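Long-range contact in major capsid protein (PDB 5J7O), which probably builds, as a trimer of double jelly-roll subunits, the capsid shell of a large double-stranded DNA virus: residues Y421-Q426 / I610-C615. Sequence-based numbering, arbitrary orientation.
Sequences YREQVQ and ISIAKC
Arg422 with Ala613 and Gln424 with Ser611 are the hydrogen-bonded pairs of an antiparallel ladder between strands 415-428 and 607-620, neighbours in a four-stranded sheet of what is probably the second jelly roll of this double jelly-roll protein. The N-to-C directions of the two segments differ by 164°, close to antiparallel, and each pair closes a two-bond ring. Arg422 N gives to Ala613 O at 2.9 Å with a bent N-H...O angle of 138°, whereas the return bond, Ala613 N to Arg422 O, is nearly straight at 165°. Gln424 N reaches Ser611 O at 2.8 Å, and Ser611 N answers to Gln424 O. Two of these acceptors also receive CA-H...O contacts: Arg422 O from Ile612 CA, and Ser611 O from Glu423 CA at 3.3 Å. The backbone N-H groups of Tyr421 and Ile612 lie outside these rings; Tyr421 N is hydrogen-bonded to Asp199 OD1, and Ile612 pairs through its backbone with Tyr448 of strand 444-453.

Tyr421, Glu423 and Val425 share a face with Lys614, Ile612 and Ile610, and Leu204 of helix 203-212 packs there on Glu423, Val425, Ile610 and Ile612. The polar ends on this face find partners beyond the ladder: Tyr421 OH is hydrogen-bonded to Leu300 O and Glu423 OE1 to Thr202 OG1. On the other face Gln424 is held at both ends of its amide, NE2 by Leu436 O and OE1 by Ser438 N, while Ser611 OG is hydrogen-bonded to Gln437 OE1. CG of Glu423 stands anti to the backbone N, and the extended chain runs alongside Ile612, its CB 3.8 Å from Ile612 CG1. Lys614, bent at chi2, chi3 and chi4, curls over one face of the Tyr421 ring, with CE 4.2 Å from the ring centroid in a CH-pi contact and CD 3.5 Å from Tyr421 CD1.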
loop_
_atom_site.group_PDB
_atom_site.type_symbol
_atom_site.label_atom_id
_atom_site.label_comp_id
_atom_site.label_asym_id
_atom_site.label_seq_id
_atom_site.Cartn_x
_atom_site.Cartn_y
_atom_site.Cartn_z
ATOM N N TYR B 421 9.723 -28.316 -8.450
ATOM C CA TYR B 421 10.789 -27.548 -7.827
ATOM C C TYR B 421 12.094 -28.333 -7.862
ATOM O O TYR B 421 12.106 -29.557 -7.710
ATOM C CB TYR B 421 10.431 -27.200 -6.382
ATOM C CG TYR B 421 9.190 -26.350 -6.239
ATOM C CD1 TYR B 421 9.258 -24.967 -6.334
ATOM C CD2 TYR B 421 7.953 -26.931 -6.001
ATOM C CE1 TYR B 421 8.125 -24.186 -6.202
ATOM C CE2 TYR B 421 6.816 -26.159 -5.866
ATOM C CZ TYR B 421 6.906 -24.787 -5.968
ATOM O OH TYR B 421 5.776 -24.014 -5.834
ATOM N N ARG B 422 13.198 -27.617 -8.064
ATOM C CA ARG B 422 14.529 -28.215 -8.074
ATOM C C ARG B 422 15.481 -27.236 -7.398
ATOM O O ARG B 422 15.850 -26.215 -7.988
ATOM C CB ARG B 422 14.978 -28.549 -9.494
ATOM C CG ARG B 422 14.686 -29.983 -9.892
ATOM C CD ARG B 422 15.528 -30.935 -9.058
ATOM N NE ARG B 422 15.205 -32.341 -9.278
ATOM C CZ ARG B 422 16.020 -33.344 -8.968
ATOM N NH1 ARG B 422 17.212 -33.092 -8.443
ATOM N NH2 ARG B 422 15.654 -34.599 -9.194
ATOM N N GLU B 423 15.882 -27.559 -6.171
ATOM C CA GLU B 423 16.569 -26.634 -5.283
ATOM C C GLU B 423 17.991 -27.101 -5.003
ATOM O O GLU B 423 18.252 -28.303 -4.891
ATOM C CB GLU B 423 15.790 -26.490 -3.968
ATOM C CG GLU B 423 16.613 -26.049 -2.766
ATOM C CD GLU B 423 15.793 -25.992 -1.491
ATOM O OE1 GLU B 423 14.581 -25.697 -1.575
ATOM O OE2 GLU B 423 16.357 -26.249 -0.406
ATOM N N GLN B 424 18.910 -26.138 -4.903
ATOM C CA GLN B 424 20.276 -26.381 -4.462
ATOM C C GLN B 424 20.732 -25.223 -3.589
ATOM O O GLN B 424 20.511 -24.056 -3.926
ATOM C CB GLN B 424 21.241 -26.549 -5.641
ATOM C CG GLN B 424 22.706 -26.347 -5.272
ATOM C CD GLN B 424 23.652 -26.624 -6.422
ATOM O OE1 GLN B 424 23.597 -27.685 -7.045
ATOM N NE2 GLN B 424 24.530 -25.670 -6.710
ATOM N N VAL B 425 21.368 -25.551 -2.467
ATOM C CA VAL B 425 21.902 -24.563 -1.538
ATOM C C VAL B 425 23.390 -24.833 -1.370
ATOM O O VAL B 425 23.781 -25.890 -0.857
ATOM C CB VAL B 425 21.181 -24.603 -0.183
ATOM C CG1 VAL B 425 21.745 -23.541 0.742
ATOM C CG2 VAL B 425 19.689 -24.408 -0.377
ATOM N N GLN B 426 24.213 -23.881 -1.797
ATOM C CA GLN B 426 25.665 -23.979 -1.712
ATOM C C GLN B 426 26.170 -22.938 -0.724
ATOM O O GLN B 426 26.008 -21.735 -0.950
ATOM C CB GLN B 426 26.305 -23.768 -3.085
ATOM C CG GLN B 426 27.827 -23.749 -3.069
ATOM C CD GLN B 426 28.427 -25.138 -3.008
ATOM O OE1 GLN B 426 28.336 -25.907 -3.966
ATOM N NE2 GLN B 426 29.043 -25.470 -1.880
ATOM N N ILE B 610 21.333 -19.844 -2.670
ATOM C CA ILE B 610 20.098 -20.603 -2.816
ATOM C C ILE B 610 19.617 -20.467 -4.253
ATOM O O ILE B 610 19.396 -19.351 -4.741
ATOM C CB ILE B 610 19.030 -20.122 -1.824
ATOM C CG1 ILE B 610 19.570 -20.197 -0.394
ATOM C CG2 ILE B 610 17.759 -20.943 -1.968
ATOM C CD1 ILE B 610 18.671 -19.552 0.633
ATOM N N SER B 611 19.455 -21.601 -4.933
ATOM C CA SER B 611 19.004 -21.638 -6.322
ATOM C C SER B 611 17.868 -22.646 -6.432
ATOM O O SER B 611 18.080 -23.848 -6.244
ATOM C CB SER B 611 20.150 -22.001 -7.265
ATOM O OG SER B 611 19.664 -22.332 -8.555
ATOM N N ILE B 612 16.670 -22.157 -6.737
ATOM C CA ILE B 612 15.469 -22.980 -6.823
ATOM C C ILE B 612 14.874 -22.777 -8.208
ATOM O O ILE B 612 14.299 -21.719 -8.495
ATOM C CB ILE B 612 14.452 -22.627 -5.731
ATOM C CG1 ILE B 612 15.078 -22.813 -4.349
ATOM C CG2 ILE B 612 13.199 -23.478 -5.876
ATOM C CD1 ILE B 612 14.197 -22.354 -3.224
ATOM N N ALA B 613 15.002 -23.784 -9.061
ATOM C CA ALA B 613 14.508 -23.708 -10.426
ATOM C C ALA B 613 13.144 -24.372 -10.545
ATOM O O ALA B 613 12.831 -25.330 -9.834
ATOM C CB ALA B 613 15.484 -24.367 -11.398
ATOM N N LYS B 614 12.333 -23.845 -11.458
ATOM C CA LYS B 614 11.053 -24.440 -11.821
ATOM C C LYS B 614 11.237 -25.159 -13.151
ATOM O O LYS B 614 11.410 -24.516 -14.193
ATOM C CB LYS B 614 9.958 -23.379 -11.907
ATOM C CG LYS B 614 9.593 -22.764 -10.567
ATOM C CD LYS B 614 9.022 -23.808 -9.626
ATOM C CE LYS B 614 7.722 -24.380 -10.162
ATOM N NZ LYS B 614 6.698 -23.320 -10.368
ATOM N N CYS B 615 11.205 -26.485 -13.114
ATOM C CA CYS B 615 11.460 -27.303 -14.289
ATOM C C CYS B 615 10.159 -27.840 -14.871
ATOM O O CYS B 615 9.105 -27.819 -14.232
ATOM C CB CYS B 615 12.400 -28.461 -13.946
ATOM S SG CYS B 615 14.013 -27.945 -13.314
#